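Local atomic coordinates of beta-glucuronidase (Dictyoglomus thermophilum, PDB entry 6XXW), a protein that probably hydrolyses beta-D-glucuronides to release glucuronic acid, as a member of glycoside hydrolase family 2. Residues A[417-422]-A[446-451]; A[451-456]-A[490-495]; A[466-471]-A[484-489]. All blocks are in the same frame, centred on the assembly; numbering follows the deposited sequence. Where two conformers were deposited one is given.

Interaction 1. Residues A[417-422]-A[446-451]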
# COMPACT_ATOMS: atom_id res chain seq x y z
N ALA A 417 17.39 5.06 29.97
CA ALA A 417 18.60 4.46 30.52
C ALA A 417 18.23 3.36 31.53
O ALA A 417 17.10 3.25 32.00
CB ALA A 417 19.47 5.52 31.20
N ALA A 418 19.24 2.55 31.89
CA ALA A 418 19.04 1.47 32.87
C ALA A 418 19.13 2.03 34.29
O ALA A 418 20.05 1.74 35.06
CB ALA A 418 20.05 0.35 32.63
N THR A 419 18.12 2.84 34.63
CA THR A 419 18.09 3.61 35.87
C THR A 419 17.81 2.75 37.10
O THR A 419 17.84 3.27 38.21
CB THR A 419 17.03 4.71 35.77
OG1 THR A 419 15.78 4.11 35.39
CG2 THR A 419 17.43 5.79 34.73
N TYR A 420 17.53 1.46 36.92
CA TYR A 420 17.38 0.55 38.05
C TYR A 420 18.73 0.10 38.62
O TYR A 420 18.79 -0.42 39.73
CB TYR A 420 16.54 -0.66 37.62
CG TYR A 420 17.07 -1.32 36.37
CD1 TYR A 420 18.13 -2.22 36.44
CD2 TYR A 420 16.55 -1.02 35.11
CE1 TYR A 420 18.65 -2.80 35.29
CE2 TYR A 420 17.06 -1.60 33.96
CZ TYR A 420 18.11 -2.50 34.06
OH TYR A 420 18.64 -3.09 32.94
N GLU A 421 19.82 0.31 37.88
CA GLU A 421 21.14 -0.09 38.35
C GLU A 421 21.66 0.86 39.43
O GLU A 421 21.47 2.08 39.35
CB GLU A 421 22.13 -0.14 37.19
CG GLU A 421 21.75 -1.07 36.05
CD GLU A 421 22.88 -1.23 35.04
OE1 GLU A 421 23.97 -0.69 35.27
OE2 GLU A 421 22.67 -1.89 34.00
N ASP A 422 22.35 0.29 40.42
CA ASP A 422 23.01 1.09 41.45
C ASP A 422 23.92 2.16 40.85
O ASP A 422 23.92 3.31 41.29
CB ASP A 422 23.83 0.19 42.38
CG ASP A 422 22.98 -0.55 43.39
OD1 ASP A 422 23.33 -0.54 44.59
OD2 ASP A 422 21.95 -1.14 42.98
N ILE A 446 14.01 13.34 33.17
CA ILE A 446 14.64 12.20 32.54
C ILE A 446 13.52 11.28 32.07
O ILE A 446 12.51 11.13 32.77
CB ILE A 446 15.62 11.45 33.47
CG1 ILE A 446 16.31 10.31 32.71
CG2 ILE A 446 14.89 10.87 34.72
CD1 ILE A 446 17.51 9.72 33.43
N VAL A 447 13.66 10.71 30.88
CA VAL A 447 12.57 9.95 30.28
C VAL A 447 12.80 8.47 30.58
O VAL A 447 13.84 7.91 30.24
CB VAL A 447 12.44 10.22 28.77
CG1 VAL A 447 11.31 9.36 28.18
CG2 VAL A 447 12.14 11.71 28.52
N GLU A 448 11.82 7.86 31.24
CA GLU A 448 11.97 6.55 31.87
C GLU A 448 11.12 5.51 31.17
O GLU A 448 9.98 5.78 30.81
CB GLU A 448 11.53 6.60 33.34
CG GLU A 448 12.36 7.51 34.23
CD GLU A 448 13.48 6.76 34.94
OE1 GLU A 448 13.97 5.74 34.40
OE2 GLU A 448 13.89 7.21 36.05
N ASN A 449 11.66 4.29 31.03
CA ASN A 449 10.81 3.13 30.82
C ASN A 449 10.98 2.09 31.92
O ASN A 449 10.25 1.09 31.93
CB ASN A 449 11.05 2.51 29.43
CG ASN A 449 12.41 1.86 29.28
OD1 ASN A 449 13.31 2.06 30.10
ND2 ASN A 449 12.57 1.08 28.21
N THR A 450 11.91 2.31 32.85
CA THR A 450 12.02 1.53 34.09
C THR A 450 10.69 1.55 34.85
O THR A 450 9.89 2.48 34.71
CB THR A 450 13.15 2.12 34.97
OG1 THR A 450 14.38 2.12 34.24
CG2 THR A 450 13.37 1.33 36.27
N LYS A 451 10.47 0.52 35.66
CA LYS A 451 9.34 0.50 36.57
C LYS A 451 9.48 1.59 37.63
O LYS A 451 10.59 1.92 38.07
CB LYS A 451 9.22 -0.89 37.22
CG LYS A 451 8.37 -0.94 38.47
CD LYS A 451 6.97 -1.48 38.19
CE LYS A 451 6.08 -1.27 39.40
NZ LYS A 451 6.57 -0.13 40.23
O HOH W 1 16.11 6.92 31.64
O HOH W 2 14.44 4.31 32.18

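Interaction 2. Residues A[451-456]-A[490-495]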
# COMPACT_ATOMS: atom_id res chain seq x y z
N LYS A 451 10.47 0.52 35.66
CA LYS A 451 9.34 0.50 36.57
C LYS A 451 9.48 1.59 37.63
O LYS A 451 10.59 1.92 38.07
CB LYS A 451 9.22 -0.89 37.22
CG LYS A 451 8.37 -0.94 38.47
CD LYS A 451 6.97 -1.48 38.19
CE LYS A 451 6.08 -1.27 39.40
NZ LYS A 451 6.57 -0.13 40.23
N ALA A 452 8.34 2.16 38.04
CA ALA A 452 8.36 3.28 38.98
C ALA A 452 9.13 2.96 40.26
O ALA A 452 9.95 3.76 40.73
CB ALA A 452 6.92 3.68 39.33
N SER A 453 8.89 1.77 40.83
CA SER A 453 9.53 1.41 42.08
C SER A 453 10.98 1.02 41.91
O SER A 453 11.68 0.85 42.92
CB SER A 453 8.75 0.27 42.76
OG SER A 453 8.80 -0.90 41.97
N GLU A 454 11.47 0.87 40.68
CA GLU A 454 12.85 0.43 40.48
C GLU A 454 13.81 1.55 40.10
O GLU A 454 15.01 1.40 40.34
CB GLU A 454 12.91 -0.66 39.41
CG GLU A 454 11.93 -1.80 39.66
CD GLU A 454 12.28 -3.06 38.89
OE1 GLU A 454 12.62 -2.96 37.68
OE2 GLU A 454 12.21 -4.16 39.47
N THR A 455 13.34 2.66 39.53
CA THR A 455 14.28 3.68 39.10
C THR A 455 14.92 4.34 40.32
O THR A 455 14.24 4.71 41.28
CB THR A 455 13.64 4.75 38.20
OG1 THR A 455 14.56 5.84 38.06
CG2 THR A 455 12.30 5.26 38.76
N LYS A 456 16.24 4.49 40.28
CA LYS A 456 16.96 5.19 41.33
C LYS A 456 17.26 6.63 40.96
O LYS A 456 18.05 7.28 41.64
CB LYS A 456 18.26 4.44 41.64
CG LYS A 456 18.04 3.05 42.26
CD LYS A 456 19.32 2.24 42.24
CE LYS A 456 19.12 0.89 42.90
NZ LYS A 456 18.72 1.05 44.33
N LEU A 490 0.58 4.79 36.64
CA LEU A 490 0.75 6.22 36.80
C LEU A 490 0.43 6.68 38.21
O LEU A 490 1.06 7.62 38.71
CB LEU A 490 -0.10 6.98 35.78
CG LEU A 490 0.34 6.78 34.33
CD1 LEU A 490 -0.57 7.51 33.37
CD2 LEU A 490 1.79 7.23 34.15
N ARG A 491 -0.55 6.05 38.88
CA ARG A 491 -0.80 6.38 40.28
C ARG A 491 0.39 6.01 41.16
O ARG A 491 0.66 6.70 42.15
CB ARG A 491 -2.06 5.67 40.78
CG ARG A 491 -3.35 6.21 40.15
CD ARG A 491 -4.59 5.69 40.90
NE ARG A 491 -5.82 6.23 40.33
CZ ARG A 491 -6.31 7.44 40.60
NH1 ARG A 491 -5.68 8.23 41.46
NH2 ARG A 491 -7.43 7.84 40.04
N GLU A 492 1.11 4.94 40.81
CA GLU A 492 2.28 4.60 41.60
C GLU A 492 3.42 5.60 41.37
O GLU A 492 4.16 5.92 42.30
CB GLU A 492 2.75 3.18 41.30
CG GLU A 492 3.73 2.67 42.36
CD GLU A 492 4.47 1.41 41.94
OE1 GLU A 492 4.37 1.04 40.75
OE2 GLU A 492 5.14 0.79 42.79
N TRP A 493 3.59 6.09 40.13
CA TRP A 493 4.59 7.14 39.93
C TRP A 493 4.28 8.35 40.80
O TRP A 493 5.19 8.95 41.40
CB TRP A 493 4.66 7.56 38.46
CG TRP A 493 5.38 6.59 37.57
CD1 TRP A 493 4.81 5.60 36.83
CD2 TRP A 493 6.79 6.52 37.33
NE1 TRP A 493 5.78 4.92 36.13
CE2 TRP A 493 7.01 5.45 36.42
CE3 TRP A 493 7.90 7.24 37.79
CZ2 TRP A 493 8.27 5.10 35.96
CZ3 TRP A 493 9.18 6.89 37.32
CH2 TRP A 493 9.35 5.83 36.42
N TYR A 494 3.01 8.75 40.86
CA TYR A 494 2.70 9.96 41.61
C TYR A 494 2.82 9.73 43.11
O TYR A 494 3.28 10.61 43.85
CB TYR A 494 1.31 10.49 41.28
CG TYR A 494 1.09 11.83 41.95
CD1 TYR A 494 1.87 12.92 41.58
CD2 TYR A 494 0.17 11.99 42.97
CE1 TYR A 494 1.71 14.15 42.20
CE2 TYR A 494 -0.01 13.21 43.59
CZ TYR A 494 0.77 14.29 43.20
OH TYR A 494 0.61 15.51 43.80
N GLU A 495 2.40 8.55 43.57
CA GLU A 495 2.46 8.22 44.99
C GLU A 495 3.90 8.18 45.48
O GLU A 495 4.19 8.58 46.62
CB GLU A 495 1.76 6.89 45.24
CG GLU A 495 1.91 6.30 46.64
CD GLU A 495 1.44 7.24 47.74
OE1 GLU A 495 2.09 7.30 48.81
OE2 GLU A 495 0.41 7.92 47.55

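Interaction 3. Residues A[466-471]-A[484-489]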
# COMPACT_ATOMS: atom_id res chain seq x y z
N VAL A 466 7.37 9.30 31.59
CA VAL A 466 7.32 7.84 31.52
C VAL A 466 6.83 7.41 30.14
O VAL A 466 5.85 7.95 29.62
CB VAL A 466 6.43 7.24 32.64
CG1 VAL A 466 5.00 7.70 32.52
CG2 VAL A 466 6.53 5.73 32.62
N ASN A 467 7.54 6.44 29.57
CA ASN A 467 7.18 5.80 28.31
C ASN A 467 6.45 4.51 28.62
O ASN A 467 6.97 3.67 29.35
CB ASN A 467 8.44 5.47 27.49
CG ASN A 467 9.24 6.72 27.08
OD1 ASN A 467 8.80 7.85 27.28
ND2 ASN A 467 10.42 6.49 26.50
N ARG A 468 5.25 4.33 28.05
CA ARG A 468 4.49 3.11 28.32
C ARG A 468 3.86 2.59 27.03
O ARG A 468 3.31 3.36 26.23
CB ARG A 468 3.41 3.35 29.39
CG ARG A 468 3.97 3.48 30.83
CD ARG A 468 4.70 2.19 31.22
NE ARG A 468 5.30 2.23 32.57
CZ ARG A 468 6.61 2.23 32.81
NH1 ARG A 468 7.46 2.22 31.79
NH2 ARG A 468 7.06 2.22 34.06
N TYR A 469 3.92 1.27 26.85
CA TYR A 469 3.54 0.58 25.61
C TYR A 469 2.67 -0.63 25.91
O TYR A 469 2.76 -1.67 25.25
CB TYR A 469 4.79 0.18 24.83
CG TYR A 469 5.46 1.38 24.16
CD1 TYR A 469 4.97 1.89 22.96
CD2 TYR A 469 6.55 2.01 24.75
CE1 TYR A 469 5.57 3.00 22.34
CE2 TYR A 469 7.16 3.11 24.15
CZ TYR A 469 6.65 3.61 22.95
OH TYR A 469 7.24 4.69 22.35
N TYR A 470 1.81 -0.52 26.93
CA TYR A 470 0.92 -1.62 27.27
C TYR A 470 0.06 -1.98 26.06
O TYR A 470 -0.46 -1.10 25.37
CB TYR A 470 0.03 -1.23 28.45
CG TYR A 470 0.79 -0.88 29.73
CD1 TYR A 470 1.60 -1.81 30.36
CD2 TYR A 470 0.67 0.38 30.31
CE1 TYR A 470 2.28 -1.50 31.53
CE2 TYR A 470 1.33 0.70 31.48
CZ TYR A 470 2.13 -0.25 32.08
OH TYR A 470 2.80 0.06 33.24
N SER A 471 -0.09 -3.28 25.81
CA SER A 471 -0.81 -3.90 24.69
C SER A 471 0.00 -3.88 23.40
O SER A 471 -0.45 -4.49 22.40
CB SER A 471 -2.19 -3.29 24.44
OG SER A 471 -2.11 -2.20 23.53
N TYR A 484 -6.57 -0.85 33.06
CA TYR A 484 -6.10 -1.48 34.28
C TYR A 484 -4.63 -1.17 34.54
O TYR A 484 -4.26 -0.69 35.62
CB TYR A 484 -6.32 -3.00 34.17
CG TYR A 484 -6.05 -3.83 35.41
CD1 TYR A 484 -7.08 -4.12 36.31
CD2 TYR A 484 -4.79 -4.36 35.67
CE1 TYR A 484 -6.85 -4.90 37.44
CE2 TYR A 484 -4.55 -5.14 36.80
CZ TYR A 484 -5.58 -5.41 37.68
OH TYR A 484 -5.36 -6.19 38.81
N GLN A 485 -3.78 -1.42 33.55
CA GLN A 485 -2.34 -1.33 33.79
C GLN A 485 -1.86 0.12 33.85
O GLN A 485 -1.04 0.47 34.71
CB GLN A 485 -1.59 -2.09 32.70
CG GLN A 485 -1.97 -3.56 32.61
CD GLN A 485 -1.23 -4.29 31.51
OE1 GLN A 485 -0.82 -3.69 30.52
NE2 GLN A 485 -1.05 -5.60 31.67
N LEU A 486 -2.37 0.97 32.97
CA LEU A 486 -1.83 2.32 32.89
C LEU A 486 -2.23 3.15 34.10
O LEU A 486 -1.41 3.90 34.65
CB LEU A 486 -2.28 3.00 31.60
CG LEU A 486 -1.69 4.41 31.41
CD1 LEU A 486 -0.17 4.36 31.34
CD2 LEU A 486 -2.29 5.08 30.17
N GLU A 487 -3.49 3.03 34.55
CA GLU A 487 -3.91 3.81 35.70
C GLU A 487 -3.16 3.39 36.96
O GLU A 487 -2.69 4.25 37.72
CB GLU A 487 -5.42 3.69 35.93
CG GLU A 487 -5.84 4.30 37.27
CD GLU A 487 -7.29 4.74 37.31
OE1 GLU A 487 -7.69 5.37 38.31
OE2 GLU A 487 -8.04 4.44 36.35
N ARG A 488 -3.02 2.08 37.19
CA ARG A 488 -2.26 1.61 38.34
C ARG A 488 -0.82 2.11 38.29
O ARG A 488 -0.26 2.52 39.32
CB ARG A 488 -2.28 0.08 38.40
CG ARG A 488 -3.60 -0.51 38.87
CD ARG A 488 -3.78 -1.95 38.38
NE ARG A 488 -2.92 -2.88 39.09
CZ ARG A 488 -3.23 -3.43 40.26
NH1 ARG A 488 -4.38 -3.13 40.85
NH2 ARG A 488 -2.38 -4.27 40.85
N ASP A 489 -0.19 2.05 37.12
CA ASP A 489 1.20 2.46 37.00
C ASP A 489 1.37 3.94 37.30
O ASP A 489 2.19 4.32 38.15
CB ASP A 489 1.73 2.13 35.60
CG ASP A 489 3.23 2.31 35.49
OD1 ASP A 489 3.94 1.95 36.45
OD2 ASP A 489 3.70 2.78 34.45
O HOH W 3 0.52 -4.82 28.49

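Interaction 1. Residues A[417-422]-A[446-451]
The hydroxyl of T419 sits wedged between two oxygens of the facing segment, and this cluster of buried oxygens is the unusual feature of the contact. T419 OG1 donates to E448 OE1 at 2.6 Å, the carboxylate oxygen receiving the proton on its syn lone pair. T450 OG1 lies 2.7 Å from T419 OG1, but its proton may instead serve another acceptor; the same hydroxyl hydrogen-bonds a bound Tris, probably from the crystallisation liquor. A chi1 of 53° tucks T419 OG1 between N and C of its own backbone and turns it to the carboxylate, while CG2 faces I446 CD1, 4.1 Å off. E448 brings its carboxylate to the hydroxyl by bending at chi2 (-94°). The same group has its strongest partner beyond the two segments, for OE2 is bound by the hydroxyls of T455 and S458. Beside T419, the ring edge of Y420 places CD2 3.9 Å from T450 OG1.

Two waters extend the polar network. One accepts from A417 N and donates to V447 O, so it ties the loop to the end of strand 444-448. The other accepts from N449 N at 3.0 Å and lies 2.7 Å from E448 OE1; it also reaches A417 O and T450 OG1, with more acceptors about it than it has protons. The loop is itself curled by an inverse gamma turn at A418 and a type I turn from A418 to E421, which present T419 to the strand end. Gripping a buried carboxylate with neutral hydroxyls and a water would probably stabilise its negative charge.

Interaction 2. Residues A[451-456]-A[490-495]
The methyl of A452 sits over the face of the W493 indole, with CB 3.4 Å from the centroid of the five-membered ring. That line is only 11° off the ring normal, which makes the contact a true CH-pi interaction over the face. T455 approaches the six-membered part of the indole: its CG2 is 3.8 Å from W493 CZ3, and the two side chains cross at about a right angle. Next to this apolar patch, K451 and E492 form a salt bridge, K451 NZ donating to E492 OE1 at 2.5 Å. The ammonium meets the syn side of that oxygen, 30° out of the carboxylate plane. K451 was modelled in two conformers, so the exact length of this bridge is doubtful, and its additional bond to S453 OG is weak.

The next shell fixes the groups. In E492, CG anti to the backbone N (chi1 -165°), with the chain extended beyond it, carries the carboxylate across to the lysine. On the loop side, K451 O accepts from both E454 N at 2.9 Å and T455 N at 3.2 Å, a single helix-like turn of the loop that sets A452 and T455 on the tryptophan. A452 O is bound by the hydroxyl of Y497, farther along the helix. W493 also packs on I464, V466 and I501, and its NE1 makes a weak hydrogen bond to D489. With an alanine at W493, the A452 methyl and T455 CG2 would probably lose their aromatic partner, D489 its weak indole donor, and a gap would open between loop and helix. Here the loop after strand 444-448 docks on helix 482-497, which follows the next strand: the packing of neighbouring beta-alpha units in a TIM barrel.

Interaction 3. Residues A[466-471]-A[484-489]
Over one face of the Y470 ring lies Q485 CB, 3.9 Å from the centroid and almost on the ring normal, a CH-pi contact. L486 CD1 meets the ring edge in plane, 4.0 Å from Y470 CE2; D489 OD2 is also at the edge, 3.1 Å from Y470 OH. These residues pack the start of the connection after strand 463-467 against helix 482-497, inside one beta-alpha-beta unit of the TIM barrel.

The second flat group is the guanidinium of R468, with D489 at its edge. V466 CG2, in one of two deposited conformers, lies 3.5 Å above the R468 guanidinium plane, over its centre. R468 NE donates to D489 OD2 at 2.5 Å with an N-H...O angle of 162°, and the guanidinium and carboxylate planes are 23° apart. A bend at chi2 (-60°) folds the arginine so that NE faces the aspartate. NH1 and NH2 reach N449 O and T450 O on the far side, and R468 NH1 also bends out of the guanidinium plane to N467 O (2.9 Å). All three arginine nitrogens are thus engaged, which should hold the guanidinium against rotation.

At the outer end, Q485 NE2 is bound to D475 and to M162 O of the second subunit, whose M162 also packs on Y470. The glutamine oxygen stays within the contact: Q485 OE1 lies 2.7 Å from a water that accepts from S471 N at 3.2 Å.

Overall arrangement
The three contacts step along successive beta-alpha units of the TIM barrel, with centres about 11 Å apart from interaction 1 to 2 and from 2 to 3, and about 16 Å from 1 to 3. K451 belongs to interactions 1 and 2, and helix 482-497 serves interactions 2 and 3. Neighbouring strands join interactions 1 and 3 through E448 O and N467 N, 2.8 Å apart. R468 connects all three, its NH2 lying 2.9 Å from T450 O and 3.6 Å from W493 NE1. Bound Tris, probably from the crystallisation liquor, comes within about 3 Å of the N449 side chain and about 4 Å of that of R468 (nearest atoms), consistent with the C-terminal strand ends where TIM-barrel enzymes hold their active site.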